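Local coordinates for mannosephosphate isomerase, putative (Archaeoglobus fulgidus, PDB 1ZX5), which probably interconverts mannose 6-phosphate and fructose 6-phosphate as a zinc-dependent isomerase of the type 1 phosphomannose isomerase family, at residues His68-Ala76 with Ser274-Asp282. Residues are numbered along the deposited sequence; the frame is centred on the assembly and turned at random.
Sequences HRDELLGRA and SCLVPASTD
Glu71 and Ser280 meet through a hydrogen bond of 2.7 Å from Ser280 OG to Glu71 OE2, which accepts it on the anti lone pair, the one turned away from the other carboxylate oxygen. With CG anti to the backbone N (chi1 -168°) and the chain extended beyond it, the glutamate reaches across to Ser280, its CG 3.4 Å from Ser280 CB. The backbones join beside it: Ala279 N donates to Leu72 O at 3.2 Å, while Ser280 N makes a weak bond to Glu71 O. Glu71 O and Leu72 O, at the end of the helix, are thus met by amides of the type I turn Pro278-Thr281. Ala279 CB presses on Gly74 CA at 3.4 Å, a tight approach; Gly74, with positive phi and no side chain, lets the methyl come this close. On the apolar flank, Leu72 CD2 rests 4.0 Å from Pro278 CB and 4.1 Å from Leu276 CD2.

A second shell fixes the carboxylate, since the backbone N of Leu4 also bonds to OE2 and that of Glu3 to OE1. Were Glu71 an alanine, Ser280 OG and the amides of Glu3 and Leu4 would probably lose the carboxylate that gathers them. Leu276 also packs on Met61 and Leu64, and Leu73 on Leu298 of strand 291-298. The contact therefore seats the C-terminal end of helix 61-73 against the turn leaving strand 274-277, which pairs with strand 250-256 in the antiparallel sheet of the C-terminal cupin domain.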
ATOM      1  N   HIS A  68      -1.808  -1.434 -22.598  1.00 35.38           N
ATOM      2  CA  HIS A  68      -0.496  -2.079 -22.431  1.00 35.23           C
ATOM      3  C   HIS A  68      -0.482  -3.157 -21.357  1.00 35.04           C
ATOM      4  O   HIS A  68       0.569  -3.538 -20.829  1.00 35.22           O
ATOM      5  CB  HIS A  68       0.583  -1.022 -22.161  1.00 34.97           C
ATOM      6  CG  HIS A  68       0.729  -0.032 -23.274  1.00 35.87           C
ATOM      7  ND1 HIS A  68       1.288  -0.362 -24.492  1.00 35.34           N
ATOM      8  CD2 HIS A  68       0.365   1.269 -23.364  1.00 36.25           C
ATOM      9  CE1 HIS A  68       1.271   0.699 -25.279  1.00 36.26           C
ATOM     10  NE2 HIS A  68       0.717   1.702 -24.621  1.00 36.26           N
ATOM     11  N   ARG A  69      -1.670  -3.656 -21.063  1.00 34.76           N
ATOM     12  CA  ARG A  69      -1.890  -4.630 -20.013  1.00 34.80           C
ATOM     13  C   ARG A  69      -0.951  -5.847 -20.031  1.00 34.04           C
ATOM     14  O   ARG A  69      -0.351  -6.161 -19.005  1.00 33.49           O
ATOM     15  CB  ARG A  69      -3.343  -5.061 -20.088  1.00 35.09           C
ATOM     16  CG  ARG A  69      -3.644  -6.328 -19.408  1.00 37.45           C
ATOM     17  CD  ARG A  69      -4.930  -6.898 -19.953  1.00 40.96           C
ATOM     18  NE  ARG A  69      -4.976  -8.316 -19.651  1.00 43.73           N
ATOM     19  CZ  ARG A  69      -5.084  -8.801 -18.424  1.00 44.86           C
ATOM     20  NH1 ARG A  69      -5.168  -7.974 -17.391  1.00 46.13           N
ATOM     21  NH2 ARG A  69      -5.117 -10.109 -18.231  1.00 46.68           N
ATOM     22  N   ASP A  70      -0.836  -6.515 -21.182  1.00 33.58           N
ATOM     23  CA  ASP A  70       0.008  -7.715 -21.328  1.00 33.57           C
ATOM     24  C   ASP A  70       1.485  -7.409 -21.105  1.00 32.52           C
ATOM     25  O   ASP A  70       2.158  -8.129 -20.380  1.00 31.78           O
ATOM     26  CB  ASP A  70      -0.174  -8.378 -22.708  1.00 34.26           C
ATOM     27  CG  ASP A  70      -1.577  -8.952 -22.917  1.00 37.09           C
ATOM     28  OD1 ASP A  70      -2.381  -9.001 -21.955  1.00 40.74           O
ATOM     29  OD2 ASP A  70      -1.879  -9.361 -24.061  1.00 40.28           O
ATOM     30  N   GLU A  71       1.972  -6.338 -21.733  1.00 32.09           N
ATOM     31  CA  GLU A  71       3.349  -5.877 -21.535  1.00 32.16           C
ATOM     32  C   GLU A  71       3.636  -5.444 -20.094  1.00 31.67           C
ATOM     33  O   GLU A  71       4.701  -5.752 -19.557  1.00 31.56           O
ATOM     34  CB  GLU A  71       3.709  -4.740 -22.498  1.00 32.02           C
ATOM     35  CG  GLU A  71       5.206  -4.455 -22.510  1.00 32.36           C
ATOM     36  CD  GLU A  71       5.614  -3.280 -23.386  1.00 32.50           C
ATOM     37  OE1 GLU A  71       4.811  -2.855 -24.251  1.00 32.44           O
ATOM     38  OE2 GLU A  71       6.759  -2.793 -23.211  1.00 30.82           O
ATOM     39  N   LEU A  72       2.694  -4.736 -19.474  1.00 31.38           N
ATOM     40  CA  LEU A  72       2.854  -4.327 -18.081  1.00 31.31           C
ATOM     41  C   LEU A  72       2.914  -5.514 -17.124  1.00 31.40           C
ATOM     42  O   LEU A  72       3.774  -5.562 -16.245  1.00 31.48           O
ATOM     43  CB  LEU A  72       1.736  -3.378 -17.638  1.00 31.22           C
ATOM     44  CG  LEU A  72       1.841  -1.888 -17.955  1.00 31.44           C
ATOM     45  CD1 LEU A  72       0.531  -1.214 -17.556  1.00 31.92           C
ATOM     46  CD2 LEU A  72       3.019  -1.246 -17.235  1.00 30.72           C
ATOM     47  N   LEU A  73       1.999  -6.465 -17.298  1.00 31.37           N
ATOM     48  CA  LEU A  73       1.844  -7.552 -16.340  1.00 31.36           C
ATOM     49  C   LEU A  73       2.794  -8.710 -16.577  1.00 31.37           C
ATOM     50  O   LEU A  73       3.175  -9.397 -15.625  1.00 31.07           O
ATOM     51  CB  LEU A  73       0.402  -8.056 -16.309  1.00 31.25           C
ATOM     52  CG  LEU A  73      -0.683  -7.109 -15.784  1.00 32.24           C
ATOM     53  CD1 LEU A  73      -2.058  -7.744 -15.999  1.00 32.42           C
ATOM     54  CD2 LEU A  73      -0.484  -6.729 -14.310  1.00 32.05           C
ATOM     55  N   GLY A  74       3.168  -8.928 -17.839  1.00 31.44           N
ATOM     56  CA  GLY A  74       4.085 -10.001 -18.198  1.00 31.90           C
ATOM     57  C   GLY A  74       3.518 -11.357 -17.847  1.00 32.58           C
ATOM     58  O   GLY A  74       2.421 -11.707 -18.295  1.00 32.52           O
ATOM     59  N   ARG A  75       4.250 -12.107 -17.025  1.00 33.14           N
ATOM     60  CA  ARG A  75       3.838 -13.456 -16.621  1.00 34.26           C
ATOM     61  C   ARG A  75       2.586 -13.458 -15.733  1.00 34.49           C
ATOM     62  O   ARG A  75       1.949 -14.502 -15.558  1.00 34.97           O
ATOM     63  CB  ARG A  75       4.988 -14.202 -15.939  1.00 33.81           C
ATOM     64  CG  ARG A  75       6.193 -14.446 -16.845  1.00 35.38           C
ATOM     65  CD  ARG A  75       7.250 -15.357 -16.206  1.00 35.90           C
ATOM     66  NE  ARG A  75       7.731 -14.834 -14.930  1.00 40.49           N
ATOM     67  CZ  ARG A  75       7.451 -15.354 -13.734  1.00 42.86           C
ATOM     68  NH1 ARG A  75       6.690 -16.442 -13.629  1.00 43.59           N
ATOM     69  NH2 ARG A  75       7.939 -14.782 -12.633  1.00 43.23           N
ATOM     70  N   ALA A  76       2.228 -12.286 -15.200  1.00 34.69           N
ATOM     71  CA  ALA A  76       1.038 -12.117 -14.361  1.00 34.96           C
ATOM     72  C   ALA A  76      -0.212 -11.741 -15.168  1.00 35.39           C
ATOM     73  O   ALA A  76      -1.278 -11.542 -14.591  1.00 35.12           O
ATOM     74  CB  ALA A  76       1.303 -11.069 -13.277  1.00 34.86           C
ATOM     75  N   SER A 274       8.142   7.334  -6.694  1.00 24.94           N
ATOM     76  CA  SER A 274       8.002   5.982  -7.180  1.00 25.85           C
ATOM     77  C   SER A 274       8.194   5.923  -8.675  1.00 26.45           C
ATOM     78  O   SER A 274       8.008   6.908  -9.401  1.00 26.41           O
ATOM     79  CB  SER A 274       6.606   5.426  -6.878  1.00 25.39           C
ATOM     80  OG  SER A 274       6.394   5.380  -5.492  1.00 29.26           O
ATOM     81  N   CYS A 275       8.455   4.708  -9.124  1.00 26.60           N
ATOM     82  CA  CYS A 275       8.734   4.444 -10.489  1.00 27.99           C
ATOM     83  C   CYS A 275       8.020   3.134 -10.857  1.00 27.13           C
ATOM     84  O   CYS A 275       8.085   2.160 -10.112  1.00 27.33           O
ATOM     85  CB  CYS A 275      10.258   4.301 -10.550  1.00 28.58           C
ATOM     86  SG  CYS A 275      10.846   3.806 -11.998  1.00 34.72           S
ATOM     87  N   LEU A 276       7.335   3.122 -11.997  1.00 26.54           N
ATOM     88  CA  LEU A 276       6.664   1.928 -12.508  1.00 25.75           C
ATOM     89  C   LEU A 276       7.533   1.253 -13.582  1.00 25.46           C
ATOM     90  O   LEU A 276       7.917   1.883 -14.574  1.00 25.04           O
ATOM     91  CB  LEU A 276       5.282   2.296 -13.076  1.00 25.22           C
ATOM     92  CG  LEU A 276       4.469   1.254 -13.865  1.00 26.76           C
ATOM     93  CD1 LEU A 276       3.920   0.172 -12.958  1.00 26.26           C
ATOM     94  CD2 LEU A 276       3.301   1.938 -14.608  1.00 26.67           C
ATOM     95  N   VAL A 277       7.844  -0.025 -13.367  1.00 24.85           N
ATOM     96  CA  VAL A 277       8.682  -0.788 -14.273  1.00 24.60           C
ATOM     97  C   VAL A 277       7.832  -1.874 -14.933  1.00 24.84           C
ATOM     98  O   VAL A 277       7.393  -2.807 -14.258  1.00 24.94           O
ATOM     99  CB  VAL A 277       9.882  -1.440 -13.534  1.00 24.80           C
ATOM    100  CG1 VAL A 277      10.832  -2.131 -14.535  1.00 23.68           C
ATOM    101  CG2 VAL A 277      10.624  -0.402 -12.646  1.00 22.41           C
ATOM    102  N   PRO A 278       7.578  -1.747 -16.248  1.00 24.92           N
ATOM    103  CA  PRO A 278       6.836  -2.797 -16.963  1.00 25.17           C
ATOM    104  C   PRO A 278       7.580  -4.137 -16.976  1.00 25.15           C
ATOM    105  O   PRO A 278       8.815  -4.162 -16.954  1.00 25.02           O
ATOM    106  CB  PRO A 278       6.699  -2.239 -18.394  1.00 25.09           C
ATOM    107  CG  PRO A 278       6.931  -0.752 -18.264  1.00 25.32           C
ATOM    108  CD  PRO A 278       7.940  -0.625 -17.136  1.00 24.86           C
ATOM    109  N   ALA A 279       6.818  -5.232 -17.004  1.00 25.22           N
ATOM    110  CA  ALA A 279       7.364  -6.596 -17.105  1.00 25.58           C
ATOM    111  C   ALA A 279       8.296  -6.816 -18.286  1.00 25.65           C
ATOM    112  O   ALA A 279       9.148  -7.706 -18.244  1.00 26.35           O
ATOM    113  CB  ALA A 279       6.243  -7.606 -17.157  1.00 25.38           C
ATOM    114  N   SER A 280       8.135  -6.019 -19.341  1.00 25.71           N
ATOM    115  CA  SER A 280       9.005  -6.115 -20.516  1.00 25.63           C
ATOM    116  C   SER A 280      10.459  -5.699 -20.236  1.00 25.50           C
ATOM    117  O   SER A 280      11.317  -5.863 -21.086  1.00 25.35           O
ATOM    118  CB  SER A 280       8.433  -5.305 -21.685  1.00 25.75           C
ATOM    119  OG  SER A 280       8.311  -3.932 -21.351  1.00 26.54           O
ATOM    120  N   THR A 281      10.730  -5.149 -19.056  1.00 25.59           N
ATOM    121  CA  THR A 281      12.101  -4.948 -18.605  1.00 25.66           C
ATOM    122  C   THR A 281      12.442  -6.128 -17.702  1.00 26.25           C
ATOM    123  O   THR A 281      11.807  -6.326 -16.672  1.00 26.62           O
ATOM    124  CB  THR A 281      12.280  -3.557 -17.898  1.00 25.78           C
ATOM    125  OG1 THR A 281      12.271  -2.526 -18.888  1.00 25.66           O
ATOM    126  CG2 THR A 281      13.581  -3.457 -17.116  1.00 24.20           C
ATOM    127  N   ASP A 282      13.418  -6.928 -18.125  1.00 26.44           N
ATOM    128  CA  ASP A 282      13.873  -8.101 -17.396  1.00 27.26           C
ATOM    129  C   ASP A 282      14.674  -7.691 -16.162  1.00 26.74           C
ATOM    130  O   ASP A 282      14.467  -8.213 -15.072  1.00 26.44           O
ATOM    131  CB  ASP A 282      14.705  -9.037 -18.315  1.00 28.05           C
ATOM    132  CG  ASP A 282      15.868  -8.299 -19.056  1.00 32.82           C
ATOM    133  OD1 ASP A 282      15.818  -7.048 -19.203  1.00 36.44           O
ATOM    134  OD2 ASP A 282      16.840  -8.972 -19.514  1.00 37.98           O
TER